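Putative glucoamylase (Bacteroides uniformis, PDB 4GL3) is probably a glycoside hydrolase of the glucoamylase type, releasing glucose from alpha-linked glucans. Local coordinates at residues A[341-344]-A[345-349]. Numbering follows the deposited sequence.
Sequences LEAM and RYFYE
Leu341 O takes two donors, Arg345 N at 3.0 Å and a water; the bond from Arg345 N is the first of four successive i to i+4 bonds across these last turns of the alpha-helix 337-349. The same water accepts a hydrogen bond from Arg345 NE at 2.8 Å, in the plane of the guanidinium group, and so closes a bridge from the backbone carbonyl to the side chain one turn on. A bend at chi3 (-66°) turns the guanidinium back from an otherwise extended chain, and Arg345 NH1 reaches Glu349 OE2 at 2.7 Å; this salt bridge keeps close to the guanidinium plane but meets the carboxylate from above its own plane. Arg345 NH2 forms a salt bridge with Asp15, at the start of helix 15-27, and a hydrogen bond to Leu13 O just before it. Next along, Glu342 O receives Tyr346 N, and the Glu342 carboxylate forms a salt bridge with Lys299 through OE2. Ala343 makes the main apolar contact: its CB lies 4.0 Å from both CE2 and CZ of Phe347. Its O accepts Phe347 N with an N-H...O angle of 160° and sits over one face of the ring, displaced toward the rim. Phe347 CG stands anti to its carbonyl carbon (chi1 -63°), which lays the ring back along the helix toward Ala343; Pro326 touches it from helix 326-331. A serine at Phe347 would probably leave the Ala343 methyl without its aromatic neighbour and open a gap beside Pro326. Met344, a selenomethionine, touches Leu18 of helix 15-27 and Leu330 of helix 326-331. Its carbonyl gives the fourth bond, with Tyr348 N at 3.0 Å from Met344 O and Tyr348 CB 3.5 Å from that oxygen.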
loop_
_atom_site.group_PDB
_atom_site.type_symbol
_atom_site.label_atom_id
_atom_site.label_comp_id
_atom_site.label_asym_id
_atom_site.label_seq_id
_atom_site.Cartn_x
_atom_site.Cartn_y
_atom_site.Cartn_z
ATOM N N LEU A 341 -14.619 8.199 -9.033
ATOM C CA LEU A 341 -15.579 9.106 -8.414
ATOM C C LEU A 341 -17.039 8.611 -8.527
ATOM O O LEU A 341 -17.856 8.866 -7.635
ATOM C CB LEU A 341 -15.414 10.553 -8.948
ATOM C CG LEU A 341 -14.168 11.255 -8.388
ATOM C CD1 LEU A 341 -13.731 12.432 -9.263
ATOM C CD2 LEU A 341 -14.409 11.692 -6.950
ATOM N N GLU A 342 -17.369 7.929 -9.620
ATOM C CA GLU A 342 -18.717 7.382 -9.829
ATOM C C GLU A 342 -19.009 6.283 -8.758
ATOM O O GLU A 342 -20.089 6.245 -8.145
ATOM C CB GLU A 342 -18.813 6.804 -11.246
ATOM C CG GLU A 342 -20.169 6.306 -11.677
ATOM C CD GLU A 342 -20.253 6.065 -13.187
ATOM O OE1 GLU A 342 -19.200 5.981 -13.874
ATOM O OE2 GLU A 342 -21.385 5.975 -13.700
ATOM N N ALA A 343 -18.027 5.423 -8.521
ATOM C CA ALA A 343 -18.140 4.343 -7.534
ATOM C C ALA A 343 -18.201 4.939 -6.130
ATOM O O ALA A 343 -19.007 4.515 -5.303
ATOM C CB ALA A 343 -16.951 3.379 -7.658
HETATM N N MSE A 344 -17.367 5.949 -5.880
HETATM C CA MSE A 344 -17.339 6.627 -4.587
HETATM C C MSE A 344 -18.705 7.196 -4.232
HETATM O O MSE A 344 -19.190 7.037 -3.114
HETATM C CB MSE A 344 -16.308 7.749 -4.581
HETATM C CG MSE A 344 -15.934 8.248 -3.175
HETATM SE SE MSE A 344 -14.693 9.798 -3.219
HETATM C CE MSE A 344 -13.174 8.964 -4.061
ATOM N N ARG A 345 -19.336 7.863 -5.189
ATOM C CA ARG A 345 -20.601 8.508 -4.929
ATOM C C ARG A 345 -21.699 7.468 -4.709
ATOM O O ARG A 345 -22.590 7.680 -3.878
ATOM C CB ARG A 345 -20.979 9.481 -6.060
ATOM C CG ARG A 345 -22.189 10.359 -5.754
ATOM C CD ARG A 345 -22.343 11.476 -6.790
ATOM N NE ARG A 345 -21.235 12.431 -6.723
ATOM C CZ ARG A 345 -21.151 13.443 -5.860
ATOM N NH1 ARG A 345 -22.126 13.661 -4.973
ATOM N NH2 ARG A 345 -20.084 14.244 -5.887
ATOM N N TYR A 346 -21.644 6.369 -5.450
ATOM C CA TYR A 346 -22.619 5.285 -5.299
ATOM C C TYR A 346 -22.478 4.634 -3.903
ATOM O O TYR A 346 -23.486 4.388 -3.218
ATOM C CB TYR A 346 -22.443 4.243 -6.418
ATOM C CG TYR A 346 -23.321 3.007 -6.239
ATOM C CD1 TYR A 346 -24.691 3.046 -6.504
ATOM C CD2 TYR A 346 -22.774 1.812 -5.793
ATOM C CE1 TYR A 346 -25.479 1.914 -6.345
ATOM C CE2 TYR A 346 -23.552 0.688 -5.620
ATOM C CZ TYR A 346 -24.888 0.749 -5.883
ATOM O OH TYR A 346 -25.616 -0.378 -5.697
ATOM N N PHE A 347 -21.228 4.406 -3.481
ATOM C CA PHE A 347 -20.961 3.784 -2.202
ATOM C C PHE A 347 -21.462 4.667 -1.071
ATOM O O PHE A 347 -21.987 4.160 -0.086
ATOM C CB PHE A 347 -19.463 3.518 -1.980
ATOM C CG PHE A 347 -18.837 2.543 -2.948
ATOM C CD1 PHE A 347 -19.576 1.585 -3.614
ATOM C CD2 PHE A 347 -17.473 2.584 -3.163
ATOM C CE1 PHE A 347 -18.958 0.699 -4.489
ATOM C CE2 PHE A 347 -16.847 1.705 -4.018
ATOM C CZ PHE A 347 -17.596 0.756 -4.689
ATOM N N TYR A 348 -21.286 5.979 -1.211
ATOM C CA TYR A 348 -21.700 6.915 -0.176
ATOM C C TYR A 348 -23.200 7.184 -0.222
ATOM O O TYR A 348 -23.886 7.065 0.797
ATOM C CB TYR A 348 -20.953 8.243 -0.304
ATOM C CG TYR A 348 -21.288 9.220 0.793
ATOM C CD1 TYR A 348 -20.771 9.054 2.081
ATOM C CD2 TYR A 348 -22.082 10.303 0.559
ATOM C CE1 TYR A 348 -21.091 9.936 3.092
ATOM C CE2 TYR A 348 -22.393 11.187 1.565
ATOM C CZ TYR A 348 -21.890 10.985 2.818
ATOM O OH TYR A 348 -22.208 11.843 3.810
ATOM N N GLU A 349 -23.717 7.573 -1.385
ATOM C CA GLU A 349 -25.089 8.033 -1.459
ATOM C C GLU A 349 -26.063 6.866 -1.462
ATOM O O GLU A 349 -27.090 6.959 -0.837
ATOM C CB GLU A 349 -25.326 8.967 -2.684
ATOM C CG GLU A 349 -24.550 10.283 -2.593
ATOM C CD GLU A 349 -24.742 11.265 -3.750
ATOM O OE1 GLU A 349 -25.446 10.969 -4.734
ATOM O OE2 GLU A 349 -24.166 12.368 -3.659
HETATM O O HOH W 1 -19.052 11.681 -8.367
#